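Local atomic coordinates of fusarinine C esterase sidJ (Aspergillus fumigatus, PDB entry 6GUP), a protein that hydrolyses the ester bonds of the siderophore fusarinine C, releasing fusarinine and iron, but does not cleave triacetylfusarinine C. Residues L72-S77 / N91-C96. Residues are numbered along the deposited sequence; the frame is centred on the assembly and turned at random.
Sequences LTLTSS and NEIAQC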
loop_
_atom_site.group_PDB
_atom_site.type_symbol
_atom_site.label_atom_id
_atom_site.label_comp_id
_atom_site.label_asym_id
_atom_site.label_seq_id
_atom_site.Cartn_x
_atom_site.Cartn_y
_atom_site.Cartn_z
ATOM N N LEU A 72 6.427 7.228 -1.341
ATOM C CA LEU A 72 5.353 7.229 -0.337
ATOM C C LEU A 72 4.112 6.435 -0.716
ATOM O O LEU A 72 3.886 6.117 -1.886
ATOM C CB LEU A 72 4.947 8.668 0.024
ATOM C CG LEU A 72 3.911 9.404 -0.840
ATOM C CD1 LEU A 72 3.609 10.769 -0.244
ATOM C CD2 LEU A 72 4.374 9.533 -2.281
ATOM N N THR A 73 3.316 6.136 0.311
ATOM C CA THR A 73 1.983 5.574 0.156
ATOM C C THR A 73 0.947 6.676 0.320
ATOM O O THR A 73 1.135 7.612 1.103
ATOM C CB THR A 73 1.691 4.479 1.200
ATOM O OG1 THR A 73 1.809 5.017 2.526
ATOM C CG2 THR A 73 2.649 3.310 1.036
ATOM N N LEU A 74 -0.138 6.551 -0.437
ATOM C CA LEU A 74 -1.312 7.403 -0.320
ATOM C C LEU A 74 -2.484 6.481 0.013
ATOM O O LEU A 74 -2.312 5.262 0.083
ATOM C CB LEU A 74 -1.559 8.133 -1.646
ATOM C CG LEU A 74 -0.375 8.903 -2.250
ATOM C CD1 LEU A 74 -0.650 9.279 -3.699
ATOM C CD2 LEU A 74 -0.050 10.141 -1.428
ATOM N N THR A 75 -3.667 7.052 0.223
ATOM C CA THR A 75 -4.891 6.250 0.347
ATOM C C THR A 75 -5.219 5.611 -1.008
ATOM O O THR A 75 -5.703 4.480 -1.064
ATOM C CB THR A 75 -6.084 7.100 0.836
ATOM O OG1 THR A 75 -5.762 7.693 2.100
ATOM C CG2 THR A 75 -7.354 6.252 0.989
ATOM N N SER A 76 -4.938 6.341 -2.088
ATOM C CA SER A 76 -5.123 5.841 -3.453
ATOM C C SER A 76 -4.175 4.703 -3.853
ATOM O O SER A 76 -4.443 4.001 -4.832
ATOM C CB SER A 76 -4.990 6.991 -4.447
ATOM O OG SER A 76 -5.953 7.988 -4.172
ATOM N N SER A 77 -3.068 4.538 -3.125
ATOM C CA SER A 77 -2.225 3.340 -3.242
ATOM C C SER A 77 -3.029 2.070 -2.959
ATOM O O SER A 77 -2.882 1.070 -3.660
ATOM C CB SER A 77 -1.033 3.403 -2.280
ATOM O OG SER A 77 -0.304 4.609 -2.435
ATOM N N ASN A 91 -3.602 16.328 -0.806
ATOM C CA ASN A 91 -3.554 16.629 0.635
ATOM C C ASN A 91 -2.500 15.794 1.359
ATOM O O ASN A 91 -1.792 16.300 2.231
ATOM C CB ASN A 91 -4.916 16.380 1.301
ATOM C CG ASN A 91 -5.997 17.335 0.823
ATOM O OD1 ASN A 91 -7.129 16.920 0.574
ATOM N ND2 ASN A 91 -5.661 18.616 0.707
ATOM N N GLU A 92 -2.414 14.519 0.994
ATOM C CA GLU A 92 -1.472 13.585 1.613
ATOM C C GLU A 92 -0.027 13.837 1.179
ATOM O O GLU A 92 0.892 13.668 1.979
ATOM C CB GLU A 92 -1.897 12.144 1.330
ATOM C CG GLU A 92 -3.181 11.778 2.068
ATOM C CD GLU A 92 -3.857 10.519 1.564
ATOM O OE1 GLU A 92 -3.375 9.895 0.595
ATOM O OE2 GLU A 92 -4.894 10.149 2.152
ATOM N N ILE A 93 0.168 14.245 -0.075
ATOM C CA ILE A 93 1.480 14.710 -0.546
ATOM C C ILE A 93 1.920 15.930 0.270
ATOM O O ILE A 93 3.056 15.985 0.740
ATOM C CB ILE A 93 1.472 15.029 -2.064
ATOM C CG1 ILE A 93 1.381 13.727 -2.869
ATOM C CG2 ILE A 93 2.728 15.796 -2.476
ATOM C CD1 ILE A 93 0.968 13.905 -4.316
ATOM N N ALA A 94 1.009 16.887 0.444
ATOM C CA ALA A 94 1.273 18.088 1.249
ATOM C C ALA A 94 1.649 17.753 2.696
ATOM O O ALA A 94 2.555 18.373 3.263
ATOM C CB ALA A 94 0.069 19.020 1.221
ATOM N N GLN A 95 0.953 16.778 3.282
ATOM C CA GLN A 95 1.289 16.267 4.621
ATOM C C GLN A 95 2.668 15.607 4.660
ATOM O O GLN A 95 3.422 15.805 5.615
ATOM C CB GLN A 95 0.226 15.278 5.117
ATOM C CG GLN A 95 -1.053 15.945 5.595
ATOM C CD GLN A 95 -2.132 14.947 5.976
ATOM O OE1 GLN A 95 -2.456 14.039 5.208
ATOM N NE2 GLN A 95 -2.703 15.116 7.164
ATOM N N CYS A 96 2.987 14.829 3.625
ATOM C CA CYS A 96 4.301 14.189 3.507
ATOM C C CYS A 96 5.427 15.211 3.344
ATOM O O CYS A 96 6.492 15.062 3.947
ATOM C CB CYS A 96 4.324 13.207 2.333
ATOM S SG CYS A 96 5.784 12.144 2.309
HETATM O O HOH W 1 -4.899 9.304 -1.592
#
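A two-pronged hydrogen bond from the carboxylate of E92 to T75, with apolar packing beside it, joins helix 86-108 to the end of strand 67-72 of the alpha/beta-hydrolase sheet and the residues that follow it. E92 reaches across with its chain extended beyond CG and meets T75 at about a right angle. E92 OE1 accepts the backbone N-H of T75 in a nearly straight bond, N to OE1 2.9 Å, while E92 OE2 takes the hydroxyl OG1 of T75 at 2.6 Å. Both donors come from the syn side, tilted 24° and 19° out of the carboxylate plane, so backbone and side chain of one residue together fix the rotation of the carboxylate. T75 OG1 is placed for this by lying beside its own backbone N (chi1 -58°). A water extends the grip: it donates to E92 OE1 and accepts the N-H of S76, so that two successive backbone N-H groups, of T75 and S76, are tied, one directly and one through water, to the same oxygen. L74 CB lies 3.4 Å from E92 OE1, and the leucine's CD2 continues to I93 CG1 at 4.1 Å. At the strand end, L72 presses CD1 against both CB and SG of C96, each 3.6 Å away. Strand 37-42 closes this apolar end, L40 touching L72 and C96 and V42 touching L72 and I93, while helix 125-134 packs on I93 through C128 and Y132.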